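Local atomic coordinates of PrgZ (Enterococcus faecalis, PDB entry 4FAJ), a protein that binds peptide pheromones outside the cell as a membrane-anchored receptor of the solute-binding protein family, and probably serves peptide uptake. Residues Q60-A66 against M269-Q275; A66-Q71 against D80-L86; L87-G93 against T209-P213; K542-V546 against K559-K564. All blocks are in the same frame, centred on the assembly; numbering follows the deposited sequence. Where two conformers were deposited one is given.

Contact 1 (Q60-A66 against M269-Q275); sequences QVATLTA and MDKINFQ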
loop_
_atom_site.group_PDB
_atom_site.type_symbol
_atom_site.label_atom_id
_atom_site.label_comp_id
_atom_site.label_asym_id
_atom_site.label_seq_id
_atom_site.Cartn_x
_atom_site.Cartn_y
_atom_site.Cartn_z
ATOM N N GLN A 60 -28.803 10.597 1.177
ATOM C CA GLN A 60 -27.724 9.623 0.997
ATOM C C GLN A 60 -26.393 10.353 0.897
ATOM O O GLN A 60 -25.789 10.445 -0.180
ATOM C CB GLN A 60 -27.978 8.733 -0.223
ATOM C CG GLN A 60 -29.280 7.931 -0.140
ATOM C CD GLN A 60 -29.287 6.916 1.004
ATOM O OE1 GLN A 60 -30.077 7.023 1.939
ATOM N NE2 GLN A 60 -28.411 5.933 0.927
ATOM N N VAL A 61 -25.936 10.868 2.034
ATOM C CA VAL A 61 -24.683 11.614 2.106
ATOM C C VAL A 61 -23.956 11.231 3.390
ATOM O O VAL A 61 -24.589 10.886 4.387
ATOM C CB VAL A 61 -24.930 13.145 2.061
ATOM C CG1 VAL A 61 -23.659 13.916 2.385
ATOM C CG2 VAL A 61 -25.474 13.558 0.699
ATOM N N ALA A 62 -22.628 11.270 3.354
ATOM C CA ALA A 62 -21.815 10.972 4.532
ATOM C C ALA A 62 -20.546 11.785 4.490
ATOM O O ALA A 62 -20.115 12.224 3.414
ATOM C CB ALA A 62 -21.467 9.484 4.595
ATOM N N THR A 63 -19.943 11.952 5.663
ATOM C CA THR A 63 -18.620 12.538 5.791
ATOM C C THR A 63 -17.740 11.524 6.515
ATOM O O THR A 63 -18.009 11.165 7.660
ATOM C CB THR A 63 -18.667 13.874 6.547
ATOM O OG1 THR A 63 -19.516 14.779 5.834
ATOM C CG2 THR A 63 -17.279 14.477 6.664
ATOM N N LEU A 64 -16.706 11.063 5.820
ATOM C CA LEU A 64 -15.802 10.029 6.315
ATOM C C LEU A 64 -14.407 10.619 6.501
ATOM O O LEU A 64 -14.193 11.803 6.261
ATOM C CB LEU A 64 -15.760 8.848 5.336
ATOM C CG LEU A 64 -17.117 8.241 4.922
ATOM C CD1 LEU A 64 -16.913 7.111 3.911
ATOM C CD2 LEU A 64 -17.913 7.744 6.122
ATOM N N THR A 65 -13.455 9.794 6.931
ATOM C CA THR A 65 -12.142 10.297 7.287
ATOM C C THR A 65 -11.035 9.677 6.452
ATOM O O THR A 65 -11.200 8.613 5.855
ATOM C CB THR A 65 -11.837 10.072 8.786
ATOM O OG1 THR A 65 -11.769 8.672 9.066
ATOM C CG2 THR A 65 -12.914 10.705 9.648
ATOM N N ALA A 66 -9.892 10.353 6.456
ATOM C CA ALA A 66 -8.702 9.934 5.716
ATOM C C ALA A 66 -7.498 10.276 6.582
ATOM O O ALA A 66 -7.584 11.174 7.430
ATOM C CB ALA A 66 -8.622 10.679 4.375
ATOM N N MET A 269 -25.410 6.358 -2.912
ATOM C CA MET A 269 -24.917 7.605 -2.347
ATOM C C MET A 269 -24.902 8.721 -3.389
ATOM O O MET A 269 -24.439 8.526 -4.510
ATOM C CB MET A 269 -23.515 7.423 -1.753
ATOM C CG MET A 269 -23.457 6.445 -0.587
ATOM S SD MET A 269 -24.372 6.981 0.871
ATOM C CE MET A 269 -23.373 8.343 1.466
ATOM N N ASP A 270 -25.413 9.888 -3.001
ATOM C CA ASP A 270 -25.374 11.089 -3.837
ATOM C C ASP A 270 -23.990 11.712 -3.775
ATOM O O ASP A 270 -23.440 12.139 -4.786
ATOM C CB ASP A 270 -26.385 12.119 -3.344
ATOM C CG ASP A 270 -27.835 11.651 -3.484
ATOM O OD1 ASP A 270 -28.133 10.755 -4.303
ATOM O OD2 ASP A 270 -28.684 12.203 -2.757
ATOM N N LYS A 271 -23.444 11.788 -2.570
ATOM C CA LYS A 271 -22.066 12.224 -2.391
ATOM C C LYS A 271 -21.501 11.770 -1.062
ATOM O O LYS A 271 -22.234 11.498 -0.100
ATOM C CB LYS A 271 -21.913 13.741 -2.538
ATOM C CG LYS A 271 -22.872 14.563 -1.728
ATOM C CD LYS A 271 -22.466 16.063 -1.700
ATOM C CE LYS A 271 -21.790 16.417 -0.370
ATOM N NZ LYS A 271 -21.027 17.714 -0.361
ATOM N N ILE A 272 -20.178 11.680 -1.044
ATOM C CA ILE A 272 -19.425 11.334 0.136
ATOM C C ILE A 272 -18.332 12.382 0.280
ATOM O O ILE A 272 -17.600 12.648 -0.677
ATOM C CB ILE A 272 -18.800 9.920 0.020
ATOM C CG1 ILE A 272 -19.816 8.912 -0.521
ATOM C CG2 ILE A 272 -18.250 9.476 1.366
ATOM C CD1 ILE A 272 -19.245 7.520 -0.756
ATOM N N ASN A 273 -18.263 12.994 1.457
ATOM C CA ASN A 273 -17.223 13.965 1.809
ATOM C C ASN A 273 -16.109 13.281 2.587
ATOM O O ASN A 273 -16.347 12.293 3.278
ATOM C CB ASN A 273 -17.825 15.099 2.650
ATOM C CG ASN A 273 -19.011 15.764 1.976
ATOM O OD1 ASN A 273 -20.152 15.686 2.459
ATOM N ND2 ASN A 273 -18.759 16.392 0.845
ATOM N N PHE A 274 -14.880 13.785 2.461
ATOM C CA PHE A 274 -13.751 13.240 3.216
ATOM C C PHE A 274 -13.032 14.361 3.961
ATOM O O PHE A 274 -12.902 15.466 3.433
ATOM C CB PHE A 274 -12.784 12.506 2.292
ATOM C CG PHE A 274 -13.392 11.293 1.642
ATOM C CD1 PHE A 274 -13.238 10.032 2.207
ATOM C CD2 PHE A 274 -14.151 11.421 0.486
ATOM C CE1 PHE A 274 -13.818 8.914 1.624
ATOM C CE2 PHE A 274 -14.731 10.303 -0.107
ATOM C CZ PHE A 274 -14.566 9.044 0.479
ATOM N N GLN A 275 -12.587 14.060 5.183
ATOM C CA GLN A 275 -11.851 14.991 6.028
ATOM C C GLN A 275 -10.621 14.295 6.601
ATOM O O GLN A 275 -10.743 13.230 7.196
ATOM C CB GLN A 275 -12.747 15.470 7.174
ATOM C CG GLN A 275 -12.007 16.184 8.299
ATOM C CD GLN A 275 -11.534 17.555 7.897
ATOM O OE1 GLN A 275 -12.342 18.418 7.570
ATOM N NE2 GLN A 275 -10.215 17.765 7.911
HETATM O O HOH W 1 -30.353 11.433 -0.953
#
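Met269 tucks its side chain against the start of strand 61-66. Its CB stands 4.1 Å from Gln60 O; CG turns toward Met560 O, SD passes the Gln60 carbonyl again, and the methyl CE finishes 3.8 Å from Ala62 CB, also lying against Val61 C and Ala62 N. Bends at chi2 (-65°) and chi3 (-70°) of Met269 curl the chain back over the strand, a path that flexible, unbranched methionine can follow, while small Ala62 lets the methyl approach the backbone. Strands 61-66 and 271-275 run parallel, and 61-66 forms one margin of a four-stranded mixed sheet. Asn273 bonds to the residues flanking Thr63: its N gives a nearly straight bond to Ala62 O (2.8 Å), and its O accepts from Leu64 N. Gln275 repeats the pattern with Leu64 O and Ala66 N, whereas Ala62 N to Lys271 O is weak. Ala62, Leu64, Ile272 and Phe274 share the buried face, which suits their apolar character. There Leu64 CD1 meets Ile272 CG2 at 3.7 Å, and Leu64 CB stands obliquely to the Phe274 ring. Just before the strand a water accepts from Gln60 N and donates to Asp270 OD2, with 2.6 Å between the water oxygen and Asp270 OD2.

Contact 2 (A66-Q71 against D80-L86); sequences AGTPVQ and DQTSITL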
loop_
_atom_site.group_PDB
_atom_site.type_symbol
_atom_site.label_atom_id
_atom_site.label_comp_id
_atom_site.label_asym_id
_atom_site.label_seq_id
_atom_site.Cartn_x
_atom_site.Cartn_y
_atom_site.Cartn_z
ATOM N N ALA A 66 -9.892 10.353 6.456
ATOM C CA ALA A 66 -8.702 9.934 5.716
ATOM C C ALA A 66 -7.498 10.276 6.582
ATOM O O ALA A 66 -7.584 11.174 7.430
ATOM C CB ALA A 66 -8.622 10.679 4.375
ATOM N N GLY A 67 -6.382 9.584 6.362
ATOM C CA GLY A 67 -5.175 9.784 7.180
ATOM C C GLY A 67 -4.206 10.831 6.644
ATOM O O GLY A 67 -3.420 11.393 7.408
ATOM N N THR A 68 -4.248 11.085 5.330
ATOM C CA THR A 68 -3.380 12.084 4.688
ATOM C C THR A 68 -4.129 12.752 3.540
ATOM O O THR A 68 -5.167 12.247 3.123
ATOM C CB THR A 68 -2.100 11.451 4.071
ATOM O OG1 THR A 68 -2.442 10.757 2.860
ATOM C CG2 THR A 68 -1.378 10.492 5.048
ATOM N N PRO A 69 -3.596 13.876 3.011
ATOM C CA PRO A 69 -4.139 14.396 1.755
ATOM C C PRO A 69 -3.933 13.416 0.610
ATOM O O PRO A 69 -3.097 12.519 0.695
ATOM C CB PRO A 69 -3.329 15.671 1.512
ATOM C CG PRO A 69 -2.792 16.051 2.909
ATOM C CD PRO A 69 -2.508 14.728 3.526
ATOM N N VAL A 70 -4.717 13.580 -0.446
ATOM C CA VAL A 70 -4.531 12.812 -1.669
ATOM C C VAL A 70 -3.177 13.181 -2.248
ATOM O O VAL A 70 -2.827 14.350 -2.264
ATOM C CB VAL A 70 -5.654 13.120 -2.670
ATOM C CG1 VAL A 70 -5.314 12.583 -4.055
ATOM C CG2 VAL A 70 -6.983 12.535 -2.160
ATOM N N GLN A 71 -2.410 12.188 -2.692
ATOM C CA GLN A 71 -1.075 12.406 -3.238
ATOM C C GLN A 71 -1.009 12.284 -4.774
ATOM O O GLN A 71 -0.235 12.999 -5.412
ATOM C CB GLN A 71 -0.095 11.420 -2.630
ATOM C CG GLN A 71 -0.020 11.462 -1.133
ATOM C CD GLN A 71 0.530 12.778 -0.637
ATOM O OE1 GLN A 71 1.608 13.193 -1.051
ATOM N NE2 GLN A 71 -0.199 13.434 0.249
ATOM N N ASP A 80 0.224 5.295 -2.494
ATOM C CA ASP A 80 -0.181 5.460 -1.086
ATOM C C ASP A 80 -1.662 5.125 -0.881
ATOM O O ASP A 80 -2.467 5.272 -1.806
ATOM C CB ASP A 80 0.069 6.903 -0.635
ATOM C CG ASP A 80 -0.913 7.860 -1.248
ATOM O OD1 ASP A 80 -0.735 8.143 -2.456
ATOM O OD2 ASP A 80 -1.878 8.272 -0.547
ATOM N N GLN A 81 -2.022 4.706 0.342
ATOM C CA GLN A 81 -3.377 4.245 0.630
ATOM C C GLN A 81 -4.454 5.278 0.380
ATOM O O GLN A 81 -5.496 4.934 -0.154
ATOM C CB GLN A 81 -3.540 3.699 2.064
ATOM C CG GLN A 81 -4.984 3.118 2.366
ATOM C CD GLN A 81 -5.462 1.955 1.426
ATOM O OE1 GLN A 81 -6.222 2.171 0.451
ATOM N NE2 GLN A 81 -5.038 0.724 1.739
ATOM N N THR A 82 -4.241 6.534 0.765
ATOM C CA THR A 82 -5.298 7.548 0.567
ATOM C C THR A 82 -5.625 7.755 -0.913
ATOM O O THR A 82 -6.799 7.816 -1.296
ATOM C CB THR A 82 -4.933 8.907 1.170
ATOM O OG1 THR A 82 -4.630 8.761 2.569
ATOM C CG2 THR A 82 -6.070 9.925 0.980
ATOM N N SER A 83 -4.596 7.894 -1.740
ATOM C CA SER A 83 -4.811 8.053 -3.184
ATOM C C SER A 83 -5.467 6.807 -3.796
ATOM O O SER A 83 -6.336 6.908 -4.663
ATOM C CB SER A 83 -3.494 8.332 -3.890
ATOM O OG SER A 83 -2.840 9.456 -3.338
ATOM N N ILE A 84 -5.063 5.633 -3.328
ATOM C CA ILE A 84 -5.550 4.378 -3.894
ATOM C C ILE A 84 -7.014 4.108 -3.535
ATOM O O ILE A 84 -7.787 3.704 -4.402
ATOM C CB ILE A 84 -4.620 3.215 -3.534
ATOM C CG1 ILE A 84 -3.362 3.303 -4.403
ATOM C CG2 ILE A 84 -5.316 1.870 -3.726
ATOM C CD1 ILE A 84 -2.264 2.335 -3.988
ATOM N N THR A 85 -7.404 4.344 -2.282
ATOM C CA THR A 85 -8.825 4.314 -1.922
ATOM C C THR A 85 -9.692 5.287 -2.752
ATOM O O THR A 85 -10.790 4.924 -3.208
ATOM C CB THR A 85 -9.029 4.577 -0.412
ATOM O OG1 THR A 85 -8.566 3.436 0.329
ATOM C CG2 THR A 85 -10.521 4.820 -0.090
ATOM N N LEU A 86 -9.208 6.511 -2.968
ATOM C CA LEU A 86 -9.964 7.448 -3.794
ATOM C C LEU A 86 -10.108 6.903 -5.217
ATOM O O LEU A 86 -11.207 6.878 -5.774
ATOM C CB LEU A 86 -9.300 8.812 -3.847
ATOM C CG LEU A 86 -9.944 9.812 -4.812
ATOM C CD1 LEU A 86 -11.399 10.070 -4.447
ATOM C CD2 LEU A 86 -9.118 11.106 -4.799
HETATM O O HOH W 2 -6.630 7.692 4.205
HETATM O O HOH W 3 -1.580 7.998 2.059
#
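Val70 and Ser83 bring their CA atoms to 5.0 Å where the irregular loop after strand 61-66 runs past the first turns of helix 81-90. Asp80 is the N-cap of that helix: its OD2 accepts from Ser83 N, which meets it from above the carboxylate plane. Ser83 OG donates to Asp80 OD1 at 2.6 Å, on the syn lone pair. Serine suits this place because its small hydroxyl can serve the cap and the loop together. Ser83 OG accepts from Gln71 N at 2.8 Å and also from Ser72 N, so three bonds grip it and tie the loop to the helix start. Gln71 CB packs beside the same carboxylate, 3.3 Å from Asp80 OD1. One turn further on, Val70 CG2 and Leu86 CD2 touch at 3.7 Å, their side chains crossing at about a right angle on the side covered by Trp253 and Ile255 of strand 252-257. Thr82 uses both branches. With OG1 beside the backbone N (chi1 -56°), the methyl CG2 falls anti to it and lies against Thr68 O, while Thr82 OG1 stands 3.0 Å from Thr68 OG1. One water links Thr82 OG1 to Gly67 N, and another donates to both Thr68 OG1 and Asp80 OD2. The bound peptide lies alongside, with apolar side chains packing on Thr68, Gln81 and Ile84. Within the loop, Pro69 O accepts two donors from opposite faces of its plane, Thr68 OG1 on one and Gln71 NE2 on the other, the latter at 3.1 Å.

Contact 3 (L87-G93 against T209-P213); sequences LANVMEG and TAYYP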
loop_
_atom_site.group_PDB
_atom_site.type_symbol
_atom_site.label_atom_id
_atom_site.label_comp_id
_atom_site.label_asym_id
_atom_site.label_seq_id
_atom_site.Cartn_x
_atom_site.Cartn_y
_atom_site.Cartn_z
ATOM N N LEU A 87 -8.998 6.461 -5.795
ATOM C CA LEU A 87 -9.015 5.938 -7.169
ATOM C C LEU A 87 -9.879 4.675 -7.287
ATOM O O LEU A 87 -10.560 4.485 -8.303
ATOM C CB LEU A 87 -7.589 5.695 -7.704
ATOM C CG LEU A 87 -6.771 6.920 -8.117
ATOM C CD1 LEU A 87 -5.359 6.499 -8.604
ATOM C CD2 LEU A 87 -7.458 7.756 -9.176
ATOM N N ALA A 88 -9.887 3.824 -6.257
ATOM C CA ALA A 88 -10.750 2.634 -6.261
ATOM C C ALA A 88 -12.242 3.000 -6.300
ATOM O O ALA A 88 -13.073 2.191 -6.706
ATOM C CB ALA A 88 -10.439 1.728 -5.060
ATOM N N ASN A 89 -12.560 4.237 -5.926
ATOM C CA ASN A 89 -13.945 4.719 -5.855
ATOM C C ASN A 89 -14.371 5.720 -6.956
ATOM O O ASN A 89 -15.565 5.782 -7.301
ATOM C CB ASN A 89 -14.199 5.280 -4.463
ATOM C CG ASN A 89 -14.311 4.193 -3.425
ATOM O OD1 ASN A 89 -15.343 3.529 -3.325
ATOM N ND2 ASN A 89 -13.256 4.001 -2.638
ATOM N N VAL A 90 -13.423 6.476 -7.519
ATOM C CA VAL A 90 -13.724 7.326 -8.674
ATOM C C VAL A 90 -13.318 6.696 -10.009
ATOM O O VAL A 90 -13.748 7.158 -11.063
ATOM C CB VAL A 90 -13.187 8.796 -8.522
ATOM C CG1 VAL A 90 -13.798 9.459 -7.281
ATOM C CG2 VAL A 90 -11.650 8.840 -8.495
ATOM N N MET A 91 -12.534 5.616 -9.963
ATOM C CA MET A 91 -12.175 4.859 -11.150
ATOM C C MET A 91 -12.532 3.378 -10.961
ATOM O O MET A 91 -13.049 2.977 -9.910
ATOM C CB MET A 91 -10.682 5.020 -11.475
ATOM C CG MET A 91 -10.292 6.432 -11.853
ATOM S SD MET A 91 -8.675 6.540 -12.611
ATOM C CE MET A 91 -8.998 5.973 -14.290
ATOM N N GLU A 92 -12.294 2.590 -12.001
ATOM C CA GLU A 92 -12.574 1.152 -11.995
ATOM C C GLU A 92 -11.655 0.453 -12.987
ATOM O O GLU A 92 -11.269 1.035 -14.000
ATOM C CB GLU A 92 -14.033 0.898 -12.383
ATOM C CG GLU A 92 -14.448 -0.563 -12.302
ATOM C CD GLU A 92 -15.905 -0.767 -12.612
ATOM O OE1 GLU A 92 -16.322 -0.523 -13.774
ATOM O OE2 GLU A 92 -16.628 -1.188 -11.690
ATOM N N GLY A 93 -11.288 -0.784 -12.673
ATOM C CA GLY A 93 -10.443 -1.602 -13.534
ATOM C C GLY A 93 -11.186 -2.808 -14.083
ATOM O O GLY A 93 -12.421 -2.903 -13.997
ATOM N N THR A 209 -5.281 -0.702 -8.767
ATOM C CA THR A 209 -5.387 0.628 -9.374
ATOM C C THR A 209 -4.291 0.865 -10.418
ATOM O O THR A 209 -4.537 1.492 -11.439
ATOM C CB THR A 209 -5.412 1.756 -8.308
ATOM O OG1 THR A 209 -4.195 1.755 -7.553
ATOM C CG2 THR A 209 -6.613 1.587 -7.376
ATOM N N ALA A 210 -3.095 0.333 -10.191
ATOM C CA ALA A 210 -1.994 0.450 -11.171
ATOM C C ALA A 210 -2.336 -0.096 -12.558
ATOM O O ALA A 210 -1.797 0.374 -13.567
ATOM C CB ALA A 210 -0.733 -0.242 -10.645
ATOM N N TYR A 211 -3.223 -1.095 -12.605
ATOM C CA TYR A 211 -3.711 -1.672 -13.863
ATOM C C TYR A 211 -4.990 -1.001 -14.422
ATOM O O TYR A 211 -5.526 -1.438 -15.445
ATOM C CB TYR A 211 -3.948 -3.189 -13.676
ATOM C CG TYR A 211 -2.708 -4.049 -13.794
ATOM C CD1 TYR A 211 -1.838 -4.219 -12.722
ATOM C CD2 TYR A 211 -2.416 -4.710 -14.984
ATOM C CE1 TYR A 211 -0.714 -5.028 -12.837
ATOM C CE2 TYR A 211 -1.306 -5.512 -15.104
ATOM C CZ TYR A 211 -0.462 -5.675 -14.030
ATOM O OH TYR A 211 0.623 -6.482 -14.186
ATOM N N TYR A 212 -5.468 0.065 -13.784
ATOM C CA TYR A 212 -6.646 0.784 -14.297
ATOM C C TYR A 212 -6.343 1.382 -15.675
ATOM O O TYR A 212 -5.173 1.678 -16.007
ATOM C CB TYR A 212 -7.110 1.886 -13.318
ATOM C CG TYR A 212 -7.876 1.406 -12.083
ATOM C CD1 TYR A 212 -7.924 0.054 -11.721
ATOM C CD2 TYR A 212 -8.524 2.319 -11.252
ATOM C CE1 TYR A 212 -8.613 -0.367 -10.569
ATOM C CE2 TYR A 212 -9.215 1.899 -10.089
ATOM C CZ TYR A 212 -9.255 0.560 -9.759
ATOM O OH TYR A 212 -9.942 0.154 -8.616
ATOM N N PRO A 213 -7.385 1.520 -16.514
ATOM C CA PRO A 213 -7.165 2.232 -17.764
ATOM C C PRO A 213 -7.076 3.737 -17.517
ATOM O O PRO A 213 -7.519 4.226 -16.476
ATOM C CB PRO A 213 -8.422 1.913 -18.572
ATOM C CG PRO A 213 -9.506 1.742 -17.524
ATOM C CD PRO A 213 -8.809 1.216 -16.285
HETATM O O HOH W 4 -12.705 -0.280 -7.817
#
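The Tyr212 ring slots against the 92-93 peptide in a buried packing contact, which joins the C-terminal end of helix 81-90 to the turn that follows the 3-10 segment 209-211 in this type 2 periplasmic-binding-protein fold of the OppA kind. Glu92 C lies 3.8 Å above the centre of one ring face, with Gly93 N toward the rim of that face, and Thr209 CA closes on the opposite face. The peptide approaches this closely because Gly93 has no side chain: its CA sits 3.5 Å from Tyr212 CD1. Leu87 O, which also accepts from Met91 N, lies at the ring edge and in its plane, 3.4 Å from Tyr212 CE2. Met91 adds its CB obliquely, 3.5 Å from Tyr212 CD2, and Pro213 CD rests against Glu92 O. The Glu92 carboxylate accepts from Tyr261 and Trp262 and pairs with Arg96; the Glu92 side chain lies about 8 Å from a bound zinc ion. Tyrosine suits the site by combining a broad apolar ring with a polar tip: Tyr212 OH hydrogen-bonds a glycerol, probably from the crystallisation liquor, and a water 2.9 Å from that oxygen donates in turn to Ala88 O.

Contact 4 (K542-V546 against K559-K564); sequences KIKNV and KMRIEK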
loop_
_atom_site.group_PDB
_atom_site.type_symbol
_atom_site.label_atom_id
_atom_site.label_comp_id
_atom_site.label_asym_id
_atom_site.label_seq_id
_atom_site.Cartn_x
_atom_site.Cartn_y
_atom_site.Cartn_z
ATOM N N LYS A 542 -25.998 4.013 11.040
ATOM C CA LYS A 542 -26.774 4.267 9.815
ATOM C C LYS A 542 -26.012 3.901 8.526
ATOM O O LYS A 542 -26.633 3.694 7.479
ATOM C CB LYS A 542 -27.209 5.740 9.760
ATOM C CG LYS A 542 -26.056 6.689 9.409
ATOM C CD LYS A 542 -26.364 8.172 9.660
ATOM C CE LYS A 542 -25.150 9.013 9.261
ATOM N NZ LYS A 542 -25.199 10.450 9.648
ATOM N N ILE A 543 -24.679 3.842 8.596
ATOM C CA ILE A 543 -23.854 3.490 7.440
ATOM C C ILE A 543 -23.950 2.001 7.150
ATOM O O ILE A 543 -23.573 1.186 7.990
ATOM C CB ILE A 543 -22.348 3.820 7.665
ATOM C CG1 ILE A 543 -22.145 5.300 8.019
ATOM C CG2 ILE A 543 -21.506 3.419 6.442
ATOM C CD1 ILE A 543 -22.878 6.255 7.157
ATOM N N LYS A 544 -24.422 1.656 5.953
ATOM C CA LYS A 544 -24.553 0.260 5.550
ATOM C C LYS A 544 -23.763 -0.075 4.291
ATOM O O LYS A 544 -23.538 0.784 3.429
ATOM C CB LYS A 544 -26.017 -0.102 5.270
ATOM C CG LYS A 544 -27.014 0.309 6.330
ATOM C CD LYS A 544 -26.810 -0.396 7.640
ATOM C CE LYS A 544 -27.816 0.124 8.664
ATOM N NZ LYS A 544 -27.612 -0.492 9.990
ATOM N N ASN A 545 -23.340 -1.335 4.217
ATOM C CA ASN A 545 -22.820 -1.952 3.002
ATOM C C ASN A 545 -21.546 -1.347 2.434
ATOM O O ASN A 545 -21.379 -1.292 1.225
ATOM C CB ASN A 545 -23.890 -1.967 1.911
ATOM C CG ASN A 545 -23.816 -3.210 1.057
ATOM O OD1 ASN A 545 -23.200 -4.195 1.451
ATOM N ND2 ASN A 545 -24.451 -3.178 -0.107
ATOM N N VAL A 546 -20.650 -0.910 3.307
ATOM C CA VAL A 546 -19.325 -0.477 2.890
ATOM C C VAL A 546 -18.446 -1.720 2.904
ATOM O O VAL A 546 -18.437 -2.445 3.892
ATOM C CB VAL A 546 -18.760 0.559 3.844
ATOM C CG1 VAL A 546 -17.322 0.839 3.508
ATOM C CG2 VAL A 546 -19.621 1.839 3.782
ATOM N N LYS A 559 -21.591 0.411 -3.066
ATOM C CA LYS A 559 -22.941 0.006 -2.685
ATOM C C LYS A 559 -23.345 0.572 -1.318
ATOM O O LYS A 559 -24.366 0.174 -0.750
ATOM C CB LYS A 559 -23.061 -1.521 -2.705
ATOM C CG LYS A 559 -22.962 -2.135 -4.098
ATOM C CD LYS A 559 -23.247 -3.646 -4.055
ATOM C CE LYS A 559 -22.759 -4.387 -5.311
ATOM N NZ LYS A 559 -23.856 -4.700 -6.278
ATOM N N MET A 560 -22.565 1.528 -0.816
ATOM C CA MET A 560 -22.851 2.202 0.452
ATOM C C MET A 560 -24.244 2.830 0.438
ATOM O O MET A 560 -24.674 3.353 -0.590
ATOM C CB MET A 560 -21.801 3.290 0.701
ATOM C CG MET A 560 -21.972 4.121 1.963
ATOM S SD MET A 560 -20.618 5.313 2.117
ATOM C CE MET A 560 -21.062 6.106 3.657
ATOM N N ARG A 561 -24.936 2.779 1.574
ATOM C CA ARG A 561 -26.206 3.498 1.744
ATOM C C ARG A 561 -26.431 3.925 3.197
ATOM O O ARG A 561 -25.811 3.385 4.110
ATOM C CB ARG A 561 -27.383 2.653 1.254
ATOM C CG ARG A 561 -27.707 1.458 2.127
ATOM C CD ARG A 561 -28.853 0.640 1.545
ATOM N NE ARG A 561 -29.417 -0.260 2.553
ATOM C CZ ARG A 561 -28.972 -1.486 2.822
ATOM N NH1 ARG A 561 -27.956 -2.007 2.157
ATOM N NH2 ARG A 561 -29.563 -2.211 3.768
ATOM N N ILE A 562 -27.314 4.902 3.395
ATOM C CA ILE A 562 -27.640 5.417 4.717
ATOM C C ILE A 562 -29.052 4.955 5.061
ATOM O O ILE A 562 -29.992 5.245 4.325
ATOM C CB ILE A 562 -27.577 6.966 4.778
ATOM C CG1 ILE A 562 -26.243 7.497 4.247
ATOM C CG2 ILE A 562 -27.800 7.462 6.204
ATOM C CD1 ILE A 562 -25.017 6.931 4.964
ATOM N N GLU A 563 -29.186 4.226 6.169
ATOM C CA GLU A 563 -30.486 3.788 6.681
ATOM C C GLU A 563 -30.724 4.372 8.070
ATOM O O GLU A 563 -29.966 4.072 8.993
ATOM C CB GLU A 563 -30.525 2.266 6.802
ATOM C CG GLU A 563 -30.690 1.505 5.502
ATOM C CD GLU A 563 -31.150 0.057 5.731
ATOM O OE1 GLU A 563 -31.308 -0.364 6.906
ATOM O OE2 GLU A 563 -31.353 -0.662 4.730
ATOM N N LYS A 564 -31.778 5.174 8.222
ATOM C CA LYS A 564 -32.178 5.753 9.525
ATOM C C LYS A 564 -31.070 6.548 10.227
ATOM O O LYS A 564 -31.035 7.780 10.167
ATOM C CB LYS A 564 -32.699 4.659 10.465
ATOM C CG LYS A 564 -33.984 4.004 9.986
ATOM C CD LYS A 564 -34.525 3.014 11.016
ATOM C CE LYS A 564 -35.901 2.484 10.620
ATOM N NZ LYS A 564 -36.959 3.529 10.743
HETATM O O HOH W 5 -19.729 -0.920 -1.066
#
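Lys544 CB lies over the centre of one face of the Arg561 guanidinium, 4.0 Å above its plane, and Glu563 OE2 sits at the edge, within that plane. NE and NH2 both grip this single oxygen side-on, with Arg561 NH2 to Glu563 OE2 at 2.6 Å, and they reach it from the same face of the carboxylate. The grip fixes the guanidinium flat against the start of Lys544, a residue whose aliphatic part can lie under such a group while its NZ goes on to Ser541 O. Between the strands, Lys544 and Arg561 form a hydrogen-bonded antiparallel pair: Lys544 N lies 2.9 Å from Arg561 O, nearly in line with that C=O, and Arg561 N returns a bond to Lys544 O. Glu563 N meets Lys542 O in its carbonyl plane, on a lone pair. Ile543 and Ile562 share the other face, with Met560 and Val546 beside them. Met560, fully extended with CG anti to the backbone N (chi1 178°), lays CG 3.7 Å from Val546 CG2; long and unbranched, it also carries Met560 CE to Ile543 CG2 at 3.9 Å. The aliphatic part of Lys542 lies along Ile562 CG2, and its amine pairs with Asp293. Asn545 takes left-handed helical backbone angles (phi 63°, psi 36°), which asparagine tolerates well. A water joins Asn545 O to Lys559 N, while Lys559 NZ bonds to Asp266, a zinc ligand. This small two-stranded sheet ends the chain beside the start of strand 61-66, where Arg561 and Ile562 both touch Gln60.

Contacts 1 and 4 stand with their centres 11 Å apart and touch where Met560 CE comes within 3.5 Å of Ala62 CB, placing the C-terminal strands against the margin of the mixed sheet. Contact 1 shares Ala66 with contact 2, so strand 61-66 leads directly into the loop that meets helix 81-90. That helix continues into contact 3, and Ile84 CG1 packs 3.6 Å from Thr209 OG1 between the two. The bound peptide lies beside contact 2. One zinc site, formed by Asp263 and Asp266, is approached from two contacts: the Glu92 side chain of contact 3 lies about 6 Å from that of Asp263, and the Lys559 side chain of contact 4 about 4 Å from the bound zinc ion.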